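Local coordinates for maltose/maltodextrin-binding protein (PDB 2GH9), which binds maltotriose and probably delivers it, as a periplasmic maltose-binding protein, to an uptake system in the membrane, at residues Asn170-Asp175 against Gly342-Pro347; Lys194-Ile199 against Lys364-Asp369; Glu41-Phe46 against Gly68-Ala73. One frame throughout, in Å; residues are numbered along the deposited sequence.

Contact 1. Residues Asn170-Asp175 against Gly342-Pro347. With GLC (alpha-D-glucopyranose), chain B.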
loop_
_atom_site.group_PDB
_atom_site.type_symbol
_atom_site.label_atom_id
_atom_site.label_comp_id
_atom_site.label_asym_id
_atom_site.label_seq_id
_atom_site.Cartn_x
_atom_site.Cartn_y
_atom_site.Cartn_z
ATOM N N ASN A 170 -12.416 9.802 -1.663
ATOM C CA ASN A 170 -11.956 8.539 -1.154
ATOM C C ASN A 170 -12.939 7.495 -1.659
ATOM O O ASN A 170 -13.645 7.758 -2.650
ATOM C CB ASN A 170 -11.843 8.591 0.383
ATOM C CG ASN A 170 -10.836 7.574 0.939
ATOM O OD1 ASN A 170 -10.816 6.423 0.506
ATOM N ND2 ASN A 170 -10.007 8.000 1.889
ATOM N N VAL A 171 -12.956 6.312 -1.029
ATOM C CA VAL A 171 -13.830 5.236 -1.429
ATOM C C VAL A 171 -15.277 5.565 -1.065
ATOM O O VAL A 171 -16.187 5.345 -1.857
ATOM C CB VAL A 171 -13.416 3.889 -0.773
ATOM C CG1 VAL A 171 -14.448 2.799 -1.075
ATOM C CG2 VAL A 171 -12.043 3.453 -1.272
ATOM N N PHE A 172 -15.463 6.091 0.139
ATOM C CA PHE A 172 -16.783 6.367 0.703
ATOM C C PHE A 172 -16.918 7.842 1.071
ATOM O O PHE A 172 -15.949 8.468 1.495
ATOM C CB PHE A 172 -16.977 5.574 1.991
ATOM C CG PHE A 172 -16.839 4.088 1.844
ATOM C CD1 PHE A 172 -17.791 3.347 1.168
ATOM C CD2 PHE A 172 -15.795 3.418 2.460
ATOM C CE1 PHE A 172 -17.679 1.952 1.074
ATOM C CE2 PHE A 172 -15.686 2.045 2.380
ATOM C CZ PHE A 172 -16.622 1.308 1.688
ATOM N N ALA A 173 -18.130 8.382 0.937
ATOM C CA ALA A 173 -18.449 9.728 1.416
ATOM C C ALA A 173 -18.379 9.788 2.951
ATOM O O ALA A 173 -18.676 8.800 3.622
ATOM C CB ALA A 173 -19.841 10.139 0.921
ATOM N N LYS A 174 -17.942 10.926 3.491
ATOM C CA LYS A 174 -17.974 11.186 4.943
ATOM C C LYS A 174 -19.360 11.670 5.330
ATOM O O LYS A 174 -19.948 12.496 4.629
ATOM C CB LYS A 174 -16.966 12.262 5.354
ATOM C CG LYS A 174 -15.518 11.829 5.393
ATOM C CD LYS A 174 -14.645 12.954 5.952
ATOM C CE LYS A 174 -13.165 12.681 5.735
ATOM N NZ LYS A 174 -12.306 13.876 6.066
ATOM N N ASP A 175 -19.867 11.191 6.465
ATOM C CA ASP A 175 -21.284 11.345 6.779
ATOM C C ASP A 175 -21.606 12.091 8.072
ATOM O O ASP A 175 -21.116 11.747 9.170
ATOM C CB ASP A 175 -21.949 9.975 6.816
ATOM C CG ASP A 175 -23.465 10.047 6.672
ATOM O OD1 ASP A 175 -24.077 11.029 7.172
ATOM O OD2 ASP A 175 -24.042 9.106 6.066
ATOM N N GLY A 342 -12.991 -4.291 3.074
ATOM C CA GLY A 342 -12.706 -5.652 2.594
ATOM C C GLY A 342 -13.637 -6.146 1.483
ATOM O O GLY A 342 -13.236 -6.944 0.625
ATOM N N LYS A 343 -14.879 -5.661 1.512
ATOM C CA LYS A 343 -15.887 -5.967 0.484
ATOM C C LYS A 343 -15.667 -5.230 -0.846
ATOM O O LYS A 343 -16.101 -5.711 -1.894
ATOM C CB LYS A 343 -17.302 -5.640 1.003
ATOM C CG LYS A 343 -17.922 -6.700 1.923
ATOM C CD LYS A 343 -17.768 -6.350 3.399
ATOM C CE LYS A 343 -18.804 -7.081 4.280
ATOM N NZ LYS A 343 -18.609 -6.732 5.735
ATOM N N VAL A 344 -15.000 -4.078 -0.817
ATOM C CA VAL A 344 -14.892 -3.212 -2.015
ATOM C C VAL A 344 -13.840 -3.678 -3.027
ATOM O O VAL A 344 -14.086 -3.654 -4.225
ATOM C CB VAL A 344 -14.653 -1.748 -1.619
ATOM C CG1 VAL A 344 -14.422 -0.863 -2.872
ATOM C CG2 VAL A 344 -15.851 -1.221 -0.815
ATOM N N TRP A 345 -12.687 -4.130 -2.542
ATOM C CA TRP A 345 -11.538 -4.415 -3.404
ATOM C C TRP A 345 -11.837 -5.423 -4.519
ATOM O O TRP A 345 -11.374 -5.270 -5.656
ATOM C CB TRP A 345 -10.364 -4.948 -2.569
ATOM C CG TRP A 345 -9.827 -4.038 -1.492
ATOM C CD1 TRP A 345 -9.771 -4.304 -0.154
ATOM C CD2 TRP A 345 -9.194 -2.752 -1.665
ATOM N NE1 TRP A 345 -9.181 -3.275 0.510
ATOM C CE2 TRP A 345 -8.810 -2.306 -0.382
ATOM C CE3 TRP A 345 -8.921 -1.941 -2.772
ATOM C CZ2 TRP A 345 -8.167 -1.083 -0.173
ATOM C CZ3 TRP A 345 -8.303 -0.728 -2.564
ATOM C CH2 TRP A 345 -7.926 -0.309 -1.266
ATOM N N GLY A 346 -12.567 -6.481 -4.188
ATOM C CA GLY A 346 -12.847 -7.541 -5.163
ATOM C C GLY A 346 -13.627 -7.046 -6.380
ATOM O O GLY A 346 -13.112 -7.109 -7.501
ATOM N N PRO A 347 -14.868 -6.562 -6.170
ATOM C CA PRO A 347 -15.661 -6.016 -7.283
ATOM C C PRO A 347 -15.011 -4.807 -7.965
ATOM O O PRO A 347 -15.188 -4.620 -9.175
ATOM C CB PRO A 347 -16.971 -5.601 -6.612
ATOM C CG PRO A 347 -17.039 -6.431 -5.352
ATOM C CD PRO A 347 -15.615 -6.526 -4.903
HETATM C C1 GLC B . -4.056 -2.822 -0.808
HETATM C C2 GLC B . -4.806 -3.152 0.469
HETATM C C3 GLC B . -5.310 -4.585 0.432
HETATM C C4 GLC B . -6.119 -4.800 -0.841
HETATM C C5 GLC B . -5.334 -4.417 -2.104
HETATM C C6 GLC B . -6.167 -4.499 -3.392
HETATM O O2 GLC B . -3.956 -2.954 1.614
HETATM O O3 GLC B . -6.115 -4.846 1.577
HETATM O O4 GLC B . -6.508 -6.172 -0.881
HETATM O O5 GLC B . -4.861 -3.073 -1.979
HETATM O O6 GLC B . -5.283 -4.593 -4.515
#
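Behind the wall of the maltotriose pocket, Val171 and Phe172 pack against Val344 of helix 341-357. The next residue of that helix, Trp345, belongs to the pocket and touches the sugar. The two methyls of Val344 share the work. Val344 CG1 meets Val171 CG1 tip to tip, 4.1 Å apart. Val344 CG2, set beside the backbone N, comes to Phe172 CZ at 3.6 Å and approaches the ring obliquely as the two side chains slide past each other. Val171 CG1 also sits over the centre of the Phe172 ring, 3.6 Å above its plane, so valine and phenylalanine meet the helix as one apolar patch. Within 170-175, Val171 N donates to Asn170 OD1, in the carbonyl plane and on a lone pair. Asn170 ND2 bonds to the carbonyl oxygen of Pro334.

Trp345 lays one face of its indole against a glucose unit. GLC C4 stands 3.6 Å above the Trp345 ring plane, offset toward the rim. Trp345 NE1 makes a weak hydrogen bond to Asp65, which also grips the sugar. Val344 also touches Ile374 of helix 363-378. No hydrogen bond joins 170-175 to 342-347, and all three touching side chains are buried. Apolar packing alone joins these two segments, while Trp345, next along the helix, lends its indole face to the sugar.

Contact 2. Residues Lys194-Ile199 against Lys364-Asp369; sequences KALQFI and KKIVED
Leu196 carries this contact for helix 189-204, meeting Ile366 and Val367 of helix 363-378. At the start of the segment, Lys194 and Ala195 touch Phe166 and Phe163 of helix 156-166. Leu196 then turns to the other partner. Its chi2 of -172° sets CD1 anti to CA, so this methyl is held out at the far end of an extended chain. There Leu196 CD1 meets Val367 CG2 at 3.5 Å and Ile366 CG2 at 3.9 Å. The leucine crosses both side chains obliquely. On the partner helix, the CG2 methyls of Ile366 and Val367 do the touching.

Further along, Phe198 meets Phe162 edge-to-face, and Ile199 touches Asn159, both again of helix 156-166. On the outer side of 364-369, Lys364 NZ and Glu368 OE2 form a long salt bridge at 3.7 Å within one turn. No polar bond crosses between the two segments, and what joins them is apolar. Between the whole helices there is more, since Lys364 and Val367 also touch Glu193 of helix 189-204. Helix 341-357 packs on both sides of the contact, with Ile352 on Leu196, and Ala351 and Leu354 on Ile366. Three helices thus pack together here, joining the C-terminal helix to helix 189-204 in a periplasmic solute-binding fold.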
loop_
_atom_site.group_PDB
_atom_site.type_symbol
_atom_site.label_atom_id
_atom_site.label_comp_id
_atom_site.label_asym_id
_atom_site.label_seq_id
_atom_site.Cartn_x
_atom_site.Cartn_y
_atom_site.Cartn_z
ATOM N N LYS A 194 -15.206 7.518 -16.030
ATOM C CA LYS A 194 -14.062 8.258 -16.578
ATOM C C LYS A 194 -12.716 7.626 -16.192
ATOM O O LYS A 194 -11.792 7.581 -17.011
ATOM C CB LYS A 194 -14.109 9.718 -16.157
ATOM C CG LYS A 194 -15.289 10.516 -16.735
ATOM C CD LYS A 194 -15.621 11.706 -15.833
ATOM C CE LYS A 194 -16.728 12.586 -16.374
ATOM N NZ LYS A 194 -17.329 13.457 -15.308
ATOM N N ALA A 195 -12.604 7.156 -14.944
ATOM C CA ALA A 195 -11.402 6.469 -14.495
ATOM C C ALA A 195 -11.166 5.231 -15.335
ATOM O O ALA A 195 -10.064 5.015 -15.831
ATOM C CB ALA A 195 -11.498 6.086 -13.020
ATOM N N LEU A 196 -12.206 4.418 -15.503
ATOM C CA LEU A 196 -12.068 3.162 -16.250
ATOM C C LEU A 196 -11.754 3.368 -17.738
ATOM O O LEU A 196 -10.997 2.586 -18.321
ATOM C CB LEU A 196 -13.322 2.302 -16.119
ATOM C CG LEU A 196 -13.604 1.662 -14.763
ATOM C CD1 LEU A 196 -14.788 0.679 -14.914
ATOM C CD2 LEU A 196 -12.350 0.969 -14.236
ATOM N N GLN A 197 -12.314 4.414 -18.340
ATOM C CA GLN A 197 -11.951 4.775 -19.734
ATOM C C GLN A 197 -10.478 5.207 -19.882
ATOM O O GLN A 197 -9.772 4.772 -20.796
ATOM C CB GLN A 197 -12.874 5.883 -20.242
ATOM C CG GLN A 197 -12.811 6.099 -21.761
ATOM C CD GLN A 197 -13.071 4.814 -22.560
ATOM O OE1 GLN A 197 -14.138 4.213 -22.460
ATOM N NE2 GLN A 197 -12.089 4.385 -23.323
ATOM N N PHE A 198 -9.998 6.052 -18.975
ATOM C CA PHE A 198 -8.572 6.399 -18.969
ATOM C C PHE A 198 -7.678 5.157 -18.803
ATOM O O PHE A 198 -6.652 5.010 -19.507
ATOM C CB PHE A 198 -8.248 7.422 -17.874
ATOM C CG PHE A 198 -6.781 7.604 -17.665
ATOM C CD1 PHE A 198 -6.020 8.215 -18.632
ATOM C CD2 PHE A 198 -6.153 7.121 -16.528
ATOM C CE1 PHE A 198 -4.657 8.347 -18.485
ATOM C CE2 PHE A 198 -4.784 7.246 -16.374
ATOM C CZ PHE A 198 -4.037 7.872 -17.346
ATOM N N ILE A 199 -8.060 4.270 -17.872
ATOM C CA ILE A 199 -7.315 3.029 -17.681
ATOM C C ILE A 199 -7.367 2.179 -18.958
ATOM O O ILE A 199 -6.333 1.706 -19.412
ATOM C CB ILE A 199 -7.746 2.232 -16.425
ATOM C CG1 ILE A 199 -7.471 3.045 -15.153
ATOM C CG2 ILE A 199 -7.001 0.879 -16.376
ATOM C CD1 ILE A 199 -8.321 2.665 -13.936
ATOM N N LYS A 364 -19.938 2.065 -18.640
ATOM C CA LYS A 364 -21.158 2.474 -17.933
ATOM C C LYS A 364 -21.802 1.330 -17.129
ATOM O O LYS A 364 -22.160 1.507 -15.966
ATOM C CB LYS A 364 -22.173 3.029 -18.951
ATOM C CG LYS A 364 -23.418 3.703 -18.359
ATOM C CD LYS A 364 -23.383 5.233 -18.517
ATOM C CE LYS A 364 -24.776 5.805 -18.694
ATOM N NZ LYS A 364 -25.722 5.366 -17.629
ATOM N N LYS A 365 -21.957 0.172 -17.755
ATOM C CA LYS A 365 -22.610 -0.983 -17.106
ATOM C C LYS A 365 -21.685 -1.685 -16.111
ATOM O O LYS A 365 -22.133 -2.120 -15.044
ATOM C CB LYS A 365 -23.098 -1.998 -18.142
ATOM C CG LYS A 365 -24.334 -1.539 -18.919
ATOM C CD LYS A 365 -24.857 -2.637 -19.865
ATOM C CE LYS A 365 -26.070 -2.144 -20.675
ATOM N NZ LYS A 365 -26.411 -3.060 -21.826
ATOM N N ILE A 366 -20.409 -1.807 -16.484
ATOM C CA ILE A 366 -19.369 -2.353 -15.598
ATOM C C ILE A 366 -19.388 -1.606 -14.265
ATOM O O ILE A 366 -19.453 -2.231 -13.202
ATOM C CB ILE A 366 -17.958 -2.298 -16.250
ATOM C CG1 ILE A 366 -17.862 -3.333 -17.375
ATOM C CG2 ILE A 366 -16.855 -2.557 -15.195
ATOM C CD1 ILE A 366 -16.594 -3.302 -18.175
ATOM N N VAL A 367 -19.376 -0.275 -14.326
ATOM C CA VAL A 367 -19.430 0.539 -13.108
ATOM C C VAL A 367 -20.751 0.341 -12.349
ATOM O O VAL A 367 -20.766 0.282 -11.107
ATOM C CB VAL A 367 -19.203 2.045 -13.417
ATOM C CG1 VAL A 367 -19.390 2.890 -12.161
ATOM C CG2 VAL A 367 -17.814 2.265 -14.020
ATOM N N GLU A 368 -21.860 0.246 -13.086
ATOM C CA GLU A 368 -23.172 -0.003 -12.463
ATOM C C GLU A 368 -23.182 -1.324 -11.684
ATOM O O GLU A 368 -23.603 -1.365 -10.526
ATOM C CB GLU A 368 -24.305 0.013 -13.512
ATOM C CG GLU A 368 -24.739 1.422 -13.939
ATOM C CD GLU A 368 -25.789 1.452 -15.074
ATOM O OE1 GLU A 368 -26.070 0.410 -15.713
ATOM O OE2 GLU A 368 -26.321 2.556 -15.321
ATOM N N ASP A 369 -22.704 -2.380 -12.329
ATOM C CA ASP A 369 -22.616 -3.713 -11.743
ATOM C C ASP A 369 -21.645 -3.763 -10.556
ATOM O O ASP A 369 -21.936 -4.401 -9.538
ATOM C CB ASP A 369 -22.173 -4.738 -12.799
ATOM C CG ASP A 369 -23.198 -4.917 -13.952
ATOM O OD1 ASP A 369 -24.364 -4.442 -13.846
ATOM O OD2 ASP A 369 -22.812 -5.531 -14.977
#

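Contact 3. Residues Glu41-Phe46 against Gly68-Ala73; sequences EIKQKF and GEMAQA
Lys43 and Glu69 form a salt bridge, and Phe46 and Met70 pack beside it. Lys43 NZ lies 3.3 Å from Glu69 OE1, a weak hydrogen bond within the ion pair. The two side chains cross at about a right angle. The lysine leaves its helix with CG anti to the backbone N, then bends at chi3 (58°) and again at chi4. This fold brings Lys43 CD to 3.6 Å from Glu69 OE1. A water also bridges the pair, more weakly on the lysine side: it donates to Glu69 OE2 at 2.9 Å and accepts a weak bond from Lys43 NZ at 3.4 Å. The ammonium thus reaches one carboxylate oxygen directly and the other through water, by a weak bond each time.

In the apolar pair, Met70 CE approaches the Phe46 ring obliquely. Its 3.2 Å from Phe46 CD2 is unusually short, and the exact value is doubtful. A chi3 of 109° turns the methyl toward the phenylalanine, where Met70 CE also lies 3.7 Å from Phe46 CB.

In the second shell, Lys43 makes a cation-pi contact with Trp66, whose NE1 is bonded to a glucose unit. With Lys43 replaced by an alanine, Glu69 is likely to lose its counter-charge and Trp66 its cationic neighbour, close to the sugar. Ile47 of helix 39-49 touches Glu69, Met70 and Ala73, filling in the next turn.

The axes of 41-46 and 68-72 run 11.0 Å apart at an angle of only 13°. Helix 39-49 lies in a beta-alpha-beta crossover from strand 32-36 to strand 58-63, two parallel strands on either side of 3-7. Phe46 reaches down to Trp6 of strand 3-7 and Val59 of strand 58-63, while helix 67-72 follows soon after that last strand.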
loop_
_atom_site.group_PDB
_atom_site.type_symbol
_atom_site.label_atom_id
_atom_site.label_comp_id
_atom_site.label_asym_id
_atom_site.label_seq_id
_atom_site.Cartn_x
_atom_site.Cartn_y
_atom_site.Cartn_z
ATOM N N GLU A 41 -2.631 -13.419 0.818
ATOM C CA GLU A 41 -3.115 -14.567 1.576
ATOM C C GLU A 41 -3.145 -14.368 3.108
ATOM O O GLU A 41 -3.831 -15.120 3.832
ATOM C CB GLU A 41 -2.234 -15.773 1.223
ATOM C CG GLU A 41 -2.425 -16.224 -0.205
ATOM C CD GLU A 41 -1.752 -17.527 -0.517
ATOM O OE1 GLU A 41 -1.364 -18.275 0.398
ATOM O OE2 GLU A 41 -1.587 -17.816 -1.707
ATOM N N ILE A 42 -2.441 -13.355 3.613
ATOM C CA ILE A 42 -2.261 -13.204 5.067
ATOM C C ILE A 42 -3.543 -12.936 5.836
ATOM O O ILE A 42 -3.782 -13.589 6.862
ATOM C CB ILE A 42 -1.245 -12.087 5.447
ATOM C CG1 ILE A 42 0.159 -12.439 5.002
ATOM C CG2 ILE A 42 -1.217 -11.859 6.963
ATOM C CD1 ILE A 42 1.176 -11.273 5.199
ATOM N N LYS A 43 -4.341 -11.966 5.394
ATOM C CA LYS A 43 -5.541 -11.560 6.144
ATOM C C LYS A 43 -6.488 -12.750 6.411
ATOM O O LYS A 43 -6.919 -12.961 7.545
ATOM C CB LYS A 43 -6.283 -10.404 5.440
ATOM C CG LYS A 43 -7.536 -9.910 6.221
ATOM C CD LYS A 43 -8.087 -8.539 5.789
ATOM C CE LYS A 43 -8.479 -8.440 4.321
ATOM N NZ LYS A 43 -9.400 -9.501 3.835
ATOM N N GLN A 44 -6.775 -13.532 5.371
ATOM C CA GLN A 44 -7.656 -14.679 5.502
ATOM C C GLN A 44 -7.035 -15.721 6.432
ATOM O O GLN A 44 -7.703 -16.260 7.296
ATOM C CB GLN A 44 -7.958 -15.293 4.129
ATOM C CG GLN A 44 -8.889 -16.524 4.204
ATOM C CD GLN A 44 -9.226 -17.106 2.861
ATOM O OE1 GLN A 44 -8.337 -17.387 2.056
ATOM N NE2 GLN A 44 -10.512 -17.318 2.610
ATOM N N LYS A 45 -5.743 -15.981 6.266
ATOM C CA LYS A 45 -5.054 -16.956 7.095
ATOM C C LYS A 45 -5.145 -16.595 8.567
ATOM O O LYS A 45 -5.364 -17.471 9.419
ATOM C CB LYS A 45 -3.590 -17.082 6.678
ATOM C CG LYS A 45 -3.349 -18.092 5.571
ATOM C CD LYS A 45 -1.940 -17.947 4.977
ATOM C CE LYS A 45 -0.886 -18.549 5.874
ATOM N NZ LYS A 45 -1.051 -20.033 6.000
ATOM N N PHE A 46 -4.970 -15.307 8.865
ATOM C CA PHE A 46 -4.976 -14.814 10.247
ATOM C C PHE A 46 -6.351 -14.766 10.866
ATOM O O PHE A 46 -6.539 -15.162 12.013
ATOM C CB PHE A 46 -4.389 -13.408 10.313
ATOM C CG PHE A 46 -3.837 -13.043 11.665
ATOM C CD1 PHE A 46 -2.563 -13.483 12.050
ATOM C CD2 PHE A 46 -4.552 -12.235 12.532
ATOM C CE1 PHE A 46 -2.026 -13.120 13.277
ATOM C CE2 PHE A 46 -4.013 -11.879 13.775
ATOM C CZ PHE A 46 -2.752 -12.328 14.141
ATOM N N GLY A 68 -10.262 -2.775 10.755
ATOM C CA GLY A 68 -11.680 -2.939 11.094
ATOM C C GLY A 68 -12.186 -4.365 10.973
ATOM O O GLY A 68 -12.789 -4.863 11.903
ATOM N N GLU A 69 -11.939 -5.027 9.838
ATOM C CA GLU A 69 -12.339 -6.419 9.648
ATOM C C GLU A 69 -11.678 -7.390 10.631
ATOM O O GLU A 69 -12.325 -8.323 11.126
ATOM C CB GLU A 69 -12.042 -6.871 8.221
ATOM C CG GLU A 69 -12.429 -8.292 7.916
ATOM C CD GLU A 69 -12.071 -8.722 6.529
ATOM O OE1 GLU A 69 -11.619 -7.872 5.718
ATOM O OE2 GLU A 69 -12.251 -9.919 6.243
ATOM N N MET A 70 -10.377 -7.208 10.868
ATOM C CA MET A 70 -9.651 -8.056 11.797
ATOM C C MET A 70 -10.104 -7.845 13.256
ATOM O O MET A 70 -10.266 -8.821 14.003
ATOM C CB MET A 70 -8.139 -7.820 11.670
ATOM C CG MET A 70 -7.562 -8.347 10.368
ATOM S SD MET A 70 -5.767 -8.167 10.294
ATOM C CE MET A 70 -5.215 -9.846 10.445
ATOM N N ALA A 71 -10.287 -6.578 13.638
ATOM C CA ALA A 71 -10.747 -6.206 14.964
ATOM C C ALA A 71 -12.143 -6.785 15.253
ATOM O O ALA A 71 -12.383 -7.357 16.336
ATOM C CB ALA A 71 -10.719 -4.672 15.134
ATOM N N GLN A 72 -13.040 -6.690 14.277
ATOM C CA GLN A 72 -14.353 -7.356 14.377
ATOM C C GLN A 72 -14.281 -8.871 14.479
ATOM O O GLN A 72 -15.165 -9.471 15.080
ATOM C CB GLN A 72 -15.231 -7.006 13.183
ATOM C CG GLN A 72 -15.827 -5.634 13.256
ATOM C CD GLN A 72 -17.056 -5.503 12.385
ATOM O OE1 GLN A 72 -17.179 -6.180 11.350
ATOM N NE2 GLN A 72 -17.982 -4.630 12.796
ATOM N N ALA A 73 -13.262 -9.502 13.882
ATOM C CA ALA A 73 -13.070 -10.943 14.015
ATOM C C ALA A 73 -12.454 -11.291 15.367
ATOM O O ALA A 73 -12.217 -12.461 15.669
ATOM C CB ALA A 73 -12.195 -11.486 12.881
HETATM O O HOH W 1 -10.856 -12.279 5.233
#

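How the contacts relate
From the N terminus, contact 3 comes first. It closes a short loop of 21 residues, which includes strand 58-63, and ends before the others begin. Contacts 1 and 2 each close a loop of more than 160 residues, and these loops cross: 170-175, 194-199, 342-347 and 364-369 follow in that order. Their later segments lie on helices 341-357 and 363-378, successive in the chain, so the C-terminal helices are tied back to the middle of the sequence twice. The centres of contacts 1 and 3 are about 17 Å apart, yet they touch where Gly342 CA packs 4.0 Å from Glu69 OE1. Contacts 2 and 3 stay about 19 Å apart at their nearest atoms.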